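PDB 5Y6T: endo-1,4-beta-mannanase from Eisenia fetida, which probably hydrolyses internal beta-1,4-mannosidic linkages of mannan polysaccharides, as a cold-adapted member of glycoside hydrolase family 5. Local coordinates for residues G13-R16 against K21-M24; M265-Y268 against A273-S276; S278-P283 against F312-T317; V282-Y287 against K291-G296; F298-S301 against S307-D310. All blocks are in the same frame, centred on the assembly; numbering follows the deposited sequence.

Interaction 1 of 5, residues G13-R16 against K21-M24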
# COMPACT_ATOMS: atom_id res chain seq x y z
N GLY A 13 7.14 7.12 -16.36
CA GLY A 13 6.68 7.84 -15.24
C GLY A 13 5.19 7.80 -15.09
O GLY A 13 4.66 8.58 -14.30
N GLN A 14 4.55 6.90 -15.83
CA GLN A 14 3.05 6.75 -15.78
C GLN A 14 2.64 5.35 -15.44
O GLN A 14 3.33 4.40 -15.76
CB GLN A 14 2.43 7.02 -17.15
CG GLN A 14 2.67 8.47 -17.54
CD GLN A 14 2.18 8.79 -18.90
OE1 GLN A 14 1.80 7.91 -19.69
NE2 GLN A 14 2.25 10.05 -19.23
N LEU A 15 1.51 5.24 -14.75
CA LEU A 15 0.87 3.95 -14.57
C LEU A 15 0.06 3.59 -15.81
O LEU A 15 -0.78 4.37 -16.31
CB LEU A 15 -0.08 4.03 -13.39
CG LEU A 15 -0.60 2.73 -12.81
CD1 LEU A 15 0.52 1.92 -12.16
CD2 LEU A 15 -1.65 3.06 -11.74
N ARG A 16 0.29 2.37 -16.30
CA ARG A 16 -0.27 1.93 -17.54
C ARG A 16 -0.86 0.53 -17.47
O ARG A 16 -0.42 -0.36 -16.71
CB ARG A 16 0.79 1.95 -18.63
CG ARG A 16 1.32 3.35 -18.86
CD ARG A 16 1.80 3.54 -20.23
NE ARG A 16 2.26 4.91 -20.39
CZ ARG A 16 3.19 5.28 -21.26
NH1 ARG A 16 3.79 4.37 -22.03
NH2 ARG A 16 3.53 6.56 -21.33
N LYS A 21 -2.58 5.01 -20.18
CA LYS A 21 -2.48 5.53 -18.82
C LYS A 21 -3.76 5.27 -18.06
O LYS A 21 -4.89 5.48 -18.58
CB LYS A 21 -2.16 7.01 -18.80
CG LYS A 21 -2.08 7.60 -17.40
CD LYS A 21 -1.98 9.13 -17.47
CE LYS A 21 -1.68 9.78 -16.16
NZ LYS A 21 -0.30 9.56 -15.73
N VAL A 22 -3.61 4.76 -16.84
CA VAL A 22 -4.78 4.42 -15.99
C VAL A 22 -4.59 5.08 -14.63
O VAL A 22 -3.48 5.29 -14.20
CB VAL A 22 -4.98 2.89 -15.84
CG1 VAL A 22 -5.44 2.32 -17.18
CG2 VAL A 22 -3.71 2.16 -15.40
N PHE A 23 -5.70 5.37 -13.96
CA PHE A 23 -5.68 6.00 -12.64
C PHE A 23 -6.39 5.07 -11.66
O PHE A 23 -7.49 4.66 -11.93
CB PHE A 23 -6.41 7.32 -12.73
CG PHE A 23 -6.46 8.10 -11.45
CD1 PHE A 23 -7.48 7.88 -10.54
CD2 PHE A 23 -5.44 9.02 -11.13
CE1 PHE A 23 -7.53 8.60 -9.35
CE2 PHE A 23 -5.51 9.76 -9.95
CZ PHE A 23 -6.56 9.58 -9.10
N MET A 24 -5.78 4.77 -10.51
CA MET A 24 -6.43 3.87 -9.58
C MET A 24 -7.34 4.68 -8.64
O MET A 24 -6.87 5.38 -7.74
CB MET A 24 -5.37 3.13 -8.72
CG MET A 24 -4.39 2.31 -9.54
SD MET A 24 -5.12 0.89 -10.35
CE MET A 24 -5.49 1.56 -11.98

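Interaction 2 of 5, residues M265-Y268 against A273-S276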
# COMPACT_ATOMS: atom_id res chain seq x y z
N MET A 265 1.84 8.30 -1.11
CA MET A 265 1.80 9.17 0.02
C MET A 265 0.42 9.21 0.58
O MET A 265 -0.54 9.43 -0.13
CB MET A 265 2.13 10.60 -0.45
CG MET A 265 3.56 10.70 -0.95
SD MET A 265 3.79 12.37 -1.49
CE MET A 265 5.51 12.44 -1.86
N HIS A 266 0.29 8.97 1.86
CA HIS A 266 -0.96 9.20 2.59
C HIS A 266 -1.01 10.63 3.12
O HIS A 266 0.05 11.28 3.26
CB HIS A 266 -1.01 8.28 3.79
CG HIS A 266 -0.92 6.84 3.39
ND1 HIS A 266 -0.72 5.81 4.30
CD2 HIS A 266 -0.90 6.26 2.17
CE1 HIS A 266 -0.67 4.67 3.65
NE2 HIS A 266 -0.77 4.91 2.36
N THR A 267 -2.20 11.18 3.32
CA THR A 267 -2.19 12.52 3.84
C THR A 267 -3.44 12.76 4.65
O THR A 267 -4.57 12.49 4.19
CB THR A 267 -2.00 13.61 2.75
OG1 THR A 267 -1.83 14.94 3.38
CG2 THR A 267 -3.22 13.63 1.75
N TYR A 268 -3.22 13.27 5.85
CA TYR A 268 -4.29 13.70 6.73
C TYR A 268 -3.94 15.02 7.37
O TYR A 268 -2.75 15.34 7.57
CB TYR A 268 -4.44 12.70 7.85
CG TYR A 268 -4.88 11.33 7.34
CD1 TYR A 268 -6.25 11.05 7.10
CD2 TYR A 268 -3.96 10.31 7.09
CE1 TYR A 268 -6.65 9.77 6.77
CE2 TYR A 268 -4.35 9.04 6.69
CZ TYR A 268 -5.70 8.77 6.48
OH TYR A 268 -6.12 7.51 6.14
N ALA A 273 -5.51 21.36 9.67
CA ALA A 273 -4.75 21.83 8.55
C ALA A 273 -3.83 20.75 7.96
O ALA A 273 -3.19 20.01 8.69
CB ALA A 273 -3.86 23.02 8.97
N TYR A 274 -3.81 20.68 6.64
CA TYR A 274 -2.80 19.87 5.98
C TYR A 274 -1.47 20.60 6.06
O TYR A 274 -1.41 21.85 6.17
CB TYR A 274 -3.18 19.69 4.52
CG TYR A 274 -4.29 18.71 4.28
CD1 TYR A 274 -4.09 17.32 4.42
CD2 TYR A 274 -5.54 19.14 3.81
CE1 TYR A 274 -5.12 16.42 4.13
CE2 TYR A 274 -6.59 18.24 3.57
CZ TYR A 274 -6.37 16.91 3.70
OH TYR A 274 -7.34 16.00 3.37
N THR A 275 -0.36 19.84 6.01
CA THR A 275 0.93 20.43 5.65
C THR A 275 0.88 21.15 4.31
O THR A 275 0.13 20.76 3.38
CB THR A 275 2.00 19.32 5.55
OG1 THR A 275 1.49 18.25 4.75
CG2 THR A 275 2.37 18.80 6.93
N SER A 276 1.72 22.17 4.18
CA SER A 276 1.72 22.95 2.93
C SER A 276 2.26 22.11 1.74
O SER A 276 2.00 22.46 0.59
CB SER A 276 2.49 24.26 3.14
OG SER A 276 3.84 23.95 3.50
O HOH W 1 -7.10 13.50 4.45
O HOH W 2 0.40 15.10 4.73
O HOH W 3 -0.87 17.02 6.36

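Interaction 3 of 5, residues S278-P283 against F312-T317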
# COMPACT_ATOMS: atom_id res chain seq x y z
N SER A 278 1.47 18.78 1.48
CA SER A 278 0.51 17.68 1.32
C SER A 278 0.25 17.41 -0.14
O SER A 278 0.04 18.40 -0.92
CB SER A 278 -0.82 18.02 1.97
OG SER A 278 -1.78 17.01 1.65
N PRO A 279 0.14 16.11 -0.53
CA PRO A 279 -0.19 15.84 -1.91
C PRO A 279 -1.57 16.27 -2.32
O PRO A 279 -1.83 16.36 -3.55
CB PRO A 279 0.02 14.34 -2.06
CG PRO A 279 -0.20 13.78 -0.67
CD PRO A 279 0.37 14.85 0.23
N LEU A 280 -2.45 16.54 -1.37
CA LEU A 280 -3.72 17.17 -1.74
C LEU A 280 -3.66 18.70 -1.93
O LEU A 280 -4.61 19.29 -2.45
CB LEU A 280 -4.78 16.81 -0.73
CG LEU A 280 -5.31 15.39 -0.78
CD1 LEU A 280 -6.21 15.12 0.40
CD2 LEU A 280 -6.09 15.12 -2.08
N LEU A 281 -2.48 19.29 -1.68
CA LEU A 281 -2.26 20.74 -1.84
C LEU A 281 -1.28 21.14 -2.89
O LEU A 281 -1.23 22.32 -3.30
CB LEU A 281 -1.85 21.35 -0.50
CG LEU A 281 -3.00 21.71 0.48
CD1 LEU A 281 -3.78 20.51 0.93
CD2 LEU A 281 -2.43 22.50 1.65
N VAL A 282 -0.40 20.21 -3.30
CA VAL A 282 0.61 20.48 -4.31
C VAL A 282 0.44 19.49 -5.43
O VAL A 282 -0.03 18.34 -5.20
CB VAL A 282 2.04 20.42 -3.75
CG1 VAL A 282 2.22 21.37 -2.57
CG2 VAL A 282 2.44 19.01 -3.39
N PRO A 283 0.79 19.88 -6.65
CA PRO A 283 0.82 18.94 -7.77
C PRO A 283 1.97 17.97 -7.66
O PRO A 283 3.02 18.29 -7.11
CB PRO A 283 0.92 19.82 -8.98
CG PRO A 283 1.58 21.06 -8.49
CD PRO A 283 1.24 21.23 -7.04
N PHE A 312 -10.54 13.69 -4.49
CA PHE A 312 -10.40 12.82 -5.69
C PHE A 312 -10.12 13.65 -6.93
O PHE A 312 -9.26 13.26 -7.78
CB PHE A 312 -11.60 11.97 -5.95
CG PHE A 312 -11.66 10.73 -5.09
CD1 PHE A 312 -12.23 10.75 -3.83
CD2 PHE A 312 -11.20 9.52 -5.61
CE1 PHE A 312 -12.29 9.60 -3.04
CE2 PHE A 312 -11.22 8.35 -4.82
CZ PHE A 312 -11.83 8.37 -3.56
N ASP A 313 -10.77 14.80 -7.04
CA ASP A 313 -10.54 15.66 -8.19
C ASP A 313 -9.07 16.12 -8.28
O ASP A 313 -8.49 16.18 -9.34
CB ASP A 313 -11.51 16.88 -8.24
CG ASP A 313 -11.50 17.55 -9.60
OD1 ASP A 313 -12.10 16.97 -10.55
OD2 ASP A 313 -10.78 18.57 -9.77
N TRP A 314 -8.51 16.52 -7.16
CA TRP A 314 -7.16 17.03 -7.09
C TRP A 314 -6.22 15.91 -7.54
O TRP A 314 -5.34 16.12 -8.32
CB TRP A 314 -6.84 17.46 -5.68
CG TRP A 314 -5.45 18.01 -5.56
CD1 TRP A 314 -4.32 17.36 -5.22
CD2 TRP A 314 -5.06 19.36 -5.86
NE1 TRP A 314 -3.22 18.19 -5.33
CE2 TRP A 314 -3.67 19.44 -5.69
CE3 TRP A 314 -5.78 20.52 -6.27
CZ2 TRP A 314 -2.94 20.67 -5.87
CZ3 TRP A 314 -5.07 21.72 -6.46
CH2 TRP A 314 -3.64 21.77 -6.31
N ALA A 315 -6.42 14.69 -7.02
CA ALA A 315 -5.52 13.59 -7.34
C ALA A 315 -5.50 13.35 -8.86
O ALA A 315 -4.46 13.16 -9.47
CB ALA A 315 -5.98 12.35 -6.64
N TYR A 316 -6.69 13.37 -9.45
CA TYR A 316 -6.90 13.07 -10.86
C TYR A 316 -6.28 14.12 -11.77
O TYR A 316 -5.73 13.80 -12.84
CB TYR A 316 -8.38 12.83 -11.19
CG TYR A 316 -8.57 12.35 -12.60
CD1 TYR A 316 -8.39 10.98 -12.91
CD2 TYR A 316 -8.92 13.20 -13.58
CE1 TYR A 316 -8.51 10.51 -14.21
CE2 TYR A 316 -9.08 12.75 -14.88
CZ TYR A 316 -8.85 11.41 -15.20
OH TYR A 316 -8.98 10.91 -16.48
N THR A 317 -6.38 15.37 -11.36
CA THR A 317 -6.03 16.47 -12.24
C THR A 317 -4.63 17.06 -12.02
O THR A 317 -4.18 17.82 -12.84
CB THR A 317 -7.06 17.60 -12.09
OG1 THR A 317 -7.07 18.09 -10.74
CG2 THR A 317 -8.45 17.12 -12.50

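Interaction 4 of 5, residues V282-Y287 against K291-G296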
# COMPACT_ATOMS: atom_id res chain seq x y z
N VAL A 282 -0.40 20.21 -3.30
CA VAL A 282 0.61 20.48 -4.31
C VAL A 282 0.44 19.49 -5.43
O VAL A 282 -0.03 18.34 -5.20
CB VAL A 282 2.04 20.42 -3.75
CG1 VAL A 282 2.22 21.37 -2.57
CG2 VAL A 282 2.44 19.01 -3.39
N PRO A 283 0.79 19.88 -6.65
CA PRO A 283 0.82 18.94 -7.77
C PRO A 283 1.97 17.97 -7.66
O PRO A 283 3.02 18.29 -7.11
CB PRO A 283 0.92 19.82 -8.98
CG PRO A 283 1.58 21.06 -8.49
CD PRO A 283 1.24 21.23 -7.04
N ASN A 284 1.74 16.74 -8.09
CA ASN A 284 2.71 15.64 -7.92
C ASN A 284 4.09 16.03 -8.57
O ASN A 284 5.14 15.60 -8.13
CB ASN A 284 2.19 14.39 -8.53
CG ASN A 284 3.14 13.25 -8.36
OD1 ASN A 284 3.65 13.03 -7.27
ND2 ASN A 284 3.45 12.60 -9.41
N SER A 285 4.06 16.80 -9.67
CA SER A 285 5.34 17.20 -10.29
C SER A 285 6.29 17.93 -9.35
O SER A 285 7.53 17.78 -9.49
CB SER A 285 5.10 18.02 -11.54
OG SER A 285 4.73 17.18 -12.61
N GLN A 286 5.77 18.68 -8.39
CA GLN A 286 6.65 19.37 -7.43
C GLN A 286 7.46 18.45 -6.57
O GLN A 286 8.48 18.88 -6.05
CB GLN A 286 5.87 20.38 -6.61
CG GLN A 286 5.45 21.56 -7.49
CD GLN A 286 4.67 22.61 -6.79
OE1 GLN A 286 4.43 22.52 -5.58
NE2 GLN A 286 4.26 23.61 -7.54
N TYR A 287 7.05 17.19 -6.42
CA TYR A 287 7.84 16.24 -5.70
C TYR A 287 9.07 15.75 -6.46
O TYR A 287 9.98 15.10 -5.86
CB TYR A 287 7.02 15.03 -5.24
CG TYR A 287 5.91 15.34 -4.28
CD1 TYR A 287 6.18 16.04 -3.12
CD2 TYR A 287 4.64 14.90 -4.51
CE1 TYR A 287 5.16 16.34 -2.21
CE2 TYR A 287 3.62 15.14 -3.61
CZ TYR A 287 3.88 15.85 -2.47
OH TYR A 287 2.82 16.09 -1.58
N LYS A 291 9.14 7.95 -10.18
CA LYS A 291 8.07 6.94 -10.32
C LYS A 291 6.79 7.73 -10.17
O LYS A 291 6.77 8.81 -9.55
CB LYS A 291 8.12 5.91 -9.17
CG LYS A 291 9.50 5.25 -9.03
CD LYS A 291 9.50 4.27 -7.85
CE LYS A 291 10.88 3.77 -7.44
NZ LYS A 291 11.57 3.06 -8.52
N PRO A 292 5.69 7.19 -10.72
CA PRO A 292 4.38 7.74 -10.39
C PRO A 292 4.10 7.70 -8.91
O PRO A 292 4.81 6.98 -8.19
CB PRO A 292 3.40 6.85 -11.20
CG PRO A 292 4.14 5.79 -11.83
CD PRO A 292 5.60 5.90 -11.42
N ASN A 293 3.08 8.46 -8.46
CA ASN A 293 2.73 8.61 -7.07
C ASN A 293 1.25 8.54 -6.91
O ASN A 293 0.54 9.27 -7.58
CB ASN A 293 3.22 10.00 -6.62
CG ASN A 293 3.15 10.21 -5.13
OD1 ASN A 293 3.02 9.27 -4.33
ND2 ASN A 293 3.33 11.43 -4.73
N ASN A 294 0.80 7.76 -5.94
CA ASN A 294 -0.61 7.49 -5.58
C ASN A 294 -0.92 8.10 -4.27
O ASN A 294 -0.19 7.90 -3.34
CB ASN A 294 -0.79 6.00 -5.55
CG ASN A 294 -2.21 5.57 -5.18
OD1 ASN A 294 -2.83 6.13 -4.29
ND2 ASN A 294 -2.68 4.54 -5.83
N ILE A 295 -2.03 8.87 -4.14
CA ILE A 295 -2.41 9.36 -2.81
C ILE A 295 -3.20 8.18 -2.20
O ILE A 295 -4.45 8.10 -2.35
CB ILE A 295 -3.23 10.65 -2.88
CG1 ILE A 295 -2.56 11.71 -3.78
CG2 ILE A 295 -3.50 11.15 -1.46
CD1 ILE A 295 -3.24 13.10 -3.80
N GLY A 296 -2.47 7.33 -1.47
CA GLY A 296 -2.93 5.97 -1.05
C GLY A 296 -3.89 5.95 0.13
O GLY A 296 -4.47 4.92 0.45
O HOH W 4 5.88 11.27 -10.35

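Interaction 5 of 5, residues F298-S301 against S307-D310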
# COMPACT_ATOMS: atom_id res chain seq x y z
N PHE A 298 -6.46 9.11 2.35
CA PHE A 298 -6.93 10.44 2.76
C PHE A 298 -8.39 10.27 3.11
O PHE A 298 -9.00 9.26 2.80
CB PHE A 298 -6.83 11.47 1.63
CG PHE A 298 -7.55 11.09 0.39
CD1 PHE A 298 -7.02 10.19 -0.56
CD2 PHE A 298 -8.85 11.47 0.19
CE1 PHE A 298 -7.73 9.84 -1.70
CE2 PHE A 298 -9.57 11.07 -0.91
CZ PHE A 298 -9.05 10.23 -1.84
N SER A 299 -8.99 11.30 3.72
CA SER A 299 -10.42 11.18 3.97
C SER A 299 -10.95 12.61 4.18
O SER A 299 -10.17 13.54 4.43
CB SER A 299 -10.70 10.34 5.19
OG SER A 299 -10.26 10.95 6.38
N GLN A 300 -12.25 12.76 3.99
CA GLN A 300 -12.89 14.01 4.22
C GLN A 300 -12.84 14.35 5.73
O GLN A 300 -12.51 15.48 6.16
CB GLN A 300 -14.33 13.96 3.66
CG GLN A 300 -15.07 15.32 3.79
CD GLN A 300 -16.45 15.16 3.23
OE1 GLN A 300 -16.62 15.12 2.01
NE2 GLN A 300 -17.44 15.05 4.08
N SER A 301 -13.20 13.36 6.53
CA SER A 301 -13.17 13.51 7.99
C SER A 301 -11.77 13.80 8.50
O SER A 301 -11.60 14.49 9.52
CB SER A 301 -13.73 12.31 8.75
OG SER A 301 -13.15 11.08 8.38
N SER A 307 -14.03 18.82 0.50
CA SER A 307 -14.92 17.70 0.34
C SER A 307 -14.15 16.52 -0.25
O SER A 307 -13.10 16.70 -0.91
CB SER A 307 -16.06 18.00 -0.60
OG SER A 307 -15.57 18.13 -1.89
N ILE A 308 -14.74 15.34 -0.06
CA ILE A 308 -14.22 14.11 -0.68
C ILE A 308 -14.07 14.27 -2.21
O ILE A 308 -13.11 13.77 -2.84
CB ILE A 308 -15.12 12.90 -0.36
CG1 ILE A 308 -14.37 11.59 -0.72
CG2 ILE A 308 -16.51 12.98 -1.06
CD1 ILE A 308 -13.36 11.19 0.33
N THR A 309 -15.01 14.96 -2.85
CA THR A 309 -14.93 15.16 -4.30
C THR A 309 -13.74 16.04 -4.66
O THR A 309 -13.09 15.83 -5.67
CB THR A 309 -16.28 15.71 -4.80
OG1 THR A 309 -17.27 14.66 -4.64
CG2 THR A 309 -16.21 16.13 -6.22
N ASP A 310 -13.52 17.10 -3.86
CA ASP A 310 -12.36 17.96 -4.05
C ASP A 310 -11.03 17.14 -4.02
O ASP A 310 -10.11 17.41 -4.80
CB ASP A 310 -12.25 19.01 -2.96
CG ASP A 310 -13.29 20.12 -3.06
OD1 ASP A 310 -13.86 20.38 -4.16
OD2 ASP A 310 -13.54 20.66 -1.95

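Interaction 1 of 5, residues G13-R16 against K21-M24
Leu15 packs against Val22 in the beta hairpin of strands 14-17 and 20-28, next to the antiparallel non-hydrogen-bonded pair of Arg16 and Lys21, whose CA atoms are 4.4 Å apart. The tight side is apolar. Leu15 CG swings away from the backbone N (chi1 -165°), which sends the isobutyl group along the second strand: CG comes to 4.1 Å from Val22 CG2, and CD2 meets Met24 CG at 3.6 Å, the side chains crossing at about a right angle in both pairs. Leu8 touches both Leu15 and Val22. Strand 20-28 is itself a strand of the TIM barrel expected of this family, with strand 14-17 paired along its start, and Met24 touches Leu112 and Phe114 of strand 112-119.

The opposite side is looser and partly open to solvent. There Gln14 OE1 takes two N-H groups of Arg16 side-on, from NH2 at 2.7 Å and from NE at 3.1 Å; the oxygen lies in the guanidinium plane, yet NH2 stands well above the amide carbonyl plane. Lys21 crosses Gln14 at about a right angle, NZ 3.6 Å from Gln14 CG. With an alanine in place of Gln14, the guanidinium would probably be left without this two-bond acceptor and freer to turn. Between the two sides Leu15 O accepts from Val22 N at 2.9 Å and is also met by Lys21 CA at 3.2 Å, in a CA-H...O contact.

Interaction 2 of 5, residues M265-Y268 against A273-S276
Thr267 and Tyr274 make the direct van der Waals contact, their side chains crossing at about a right angle. Thr267 OG1 comes obliquely to 3.4 Å from Tyr274 CD1, and the backbone C of Tyr268 lies 3.7 Å from Tyr274 CE1. The polar links run through water. One water bridges Thr267 O and Tyr274 OH, 2.7 Å from each oxygen. A second joins Tyr268 O, at 2.8 Å, to Thr275 N, at 2.9 Å, tying backbone to backbone. A third sits 2.6 Å from Thr267 OG1 and binds Thr275 OG1 weakly. Thr267 OG1 also bonds to Ser278 OG, and Tyr268 OH to Glu297, so both hydroxyls are engaged beyond this contact. A leucine in place of Tyr274 would probably leave the water on Thr267 O without its phenolic partner and uncover part of Thr267. The contact folds the loop after strand 262-266 of the TIM barrel back on the end of that strand: Met265 pairs with neighbouring strand 293-297, Leu280 of the same loop touches the hydroxyl end of Tyr274, and the phenol bonds weakly to Gln311 of helix 308-317.

Interaction 3 of 5, residues S278-P283 against F312-T317
Trp314 reaches Leu280 and Val282 because its CG points directly away from the backbone N (chi1 -179°), carrying the indole out from helix 308-317 into the curve of residues 278-283, while chi2 of -93° sets the ring plane so that a face meets Leu280 O. That oxygen lies 3.2 Å above the plane, offset toward the rim. The pyrrole edge meets two more carbonyls. NE1 donates to Val282 O at 3.2 Å, an acceptor that lies in the indole plane although NE1 itself stands 66° out of the carbonyl plane; Pro279 O is 2.9 Å from the same NE1. On the benzo side CZ2 comes obliquely to 3.4 Å from Leu281 C and to 4.4 Å from Pro283 CD. In the TIM barrel, the loop follows strand 262-266 and the helix follows strand 293-297, the next strand.

An ST turn shapes the loop at its start, with Ser278 OG accepting from Leu280 N at 3.1 Å, while Ser278 O accepts from both Leu281 N and Val282 N. Tyr320 OH is a further donor to Val282 O. On the same side of the indole as Leu280 O, Leu280 CD2 touches Trp314 CD1 at 4.2 Å, and the same leucine packs on Ile295 of strand 293-297.

Interaction 4 of 5, residues V282-Y287 against K291-G296
Asn293 meets Asn284 and Tyr287 where the turn-like segment 284-287 is laid against the start of strand 293-297. Following Asn293 outward, CB comes first, 3.1 Å from Asn284 OD1 and 3.7 Å from Asn284 CG, so the neighbouring amide sits right over the root of the side chain. Next, CG lies 3.6 Å from Asn284 OD1, and a chi1 of -170°, opposite the backbone N, turns the amide toward that oxygen. At the tip ND2 donates to Asn284 OD1 at 3.0 Å. The acceptor lies in the Asn293 amide plane, but the donor stands 37° out of the carbonyl plane of Asn284, for the two amides are turned 49° apart. ND2 also approaches Tyr287 CD2 obliquely at 3.7 Å, and the Asn293 side chain touches Met265 of strand 262-266.

The other end of the Asn284 amide is held as well. Its ND2 donates a hydrogen bond to a water at 2.9 Å, and this water donates in turn to Lys291 O at 2.7 Å; Gly319 O is a further, weak acceptor. Tyr287 bonds through its hydroxyl to Ser277 O. In the TIM barrel this ties the helical turn 284-287, in the loop between strands 262-266 and 293-297, to the second of them, where Asn293 and Asn294 join backbone bonds to Cys321, Tyr263 and Met265. OD1 accepting and ND2 donating is consistent with one orientation of the Asn284 amide, and the buried ND2 of Asn293 gains a neutral partner, which makes the contact directional without placing a charge inside the fold.

Interaction 5 of 5, residues F298-S301 against S307-D310
Gln300 reaches out to Ile308, and its OE1 accepts from the backbone N of that residue at 2.8 Å, with the N-H pointing nearly straight (162°) at a lone pair in the carbonyl plane. The same oxygen rests 3.5 Å from Ser307 CA and 3.6 Å from Ile308 CB, so the amide end lies snugly on the first turn of helix 308-317. The reach comes from a fully extended side chain, in which both chi1 (-176°) and the torsion after it are trans. Beside it Ile308 CD1 touches Phe298 CE2 obliquely at 4.0 Å, the two side chains crossing at about a right angle.

One shell further out, Ser307 and Asp310 form a capping box. Asp310 N donates to Ser307 OG at 3.0 Å, and Ser307 N donates in return to Asp310 OD2 at 3.1 Å, meeting the carboxylate from above its plane. The loop side is positioned by Asp336, whose carboxylate receives the backbone N-H groups of Gln300 and Ser301, and by Gln311, which donates to Ser299 O. Phe298 stacks edge-to-face with Phe312, and Ile308 packs on Thr340 and Gln343 of helix 338-348. The contact ties the loop after barrel strand 293-297 to the start of the helix that follows. Free N-H groups at a helix start need acceptors, and here three side chains share the work: Ser307 within the box, Gln300 from the loop, and Asp310, whose negative charge near the N-terminus is probably favoured by the helix dipole.

How the interactions relate
Interaction 1 stands at the N-terminal hairpin, where Phe23 touches Ala315 and Tyr316 of interaction 3 and Pro292 of interaction 4 packs on Gly13 to Leu15. Interactions 2, 3 and 4 work on one loop between strands 262-266 and 293-297: interaction 2 closes its start, interaction 3 fastens its middle to helix 308-317, and interaction 4, whose segment overlaps that of interaction 3 at Val282 and Pro283, returns it to the barrel. Interaction 5 is nested inside the loop that interaction 3 closes and uses the start of the same helix. Interactions 2 and 4 are buried and lean on waters or paired amides; interactions 1, 3 and 5 are partly buried, combining apolar packing with backbone carbonyls or N-H groups.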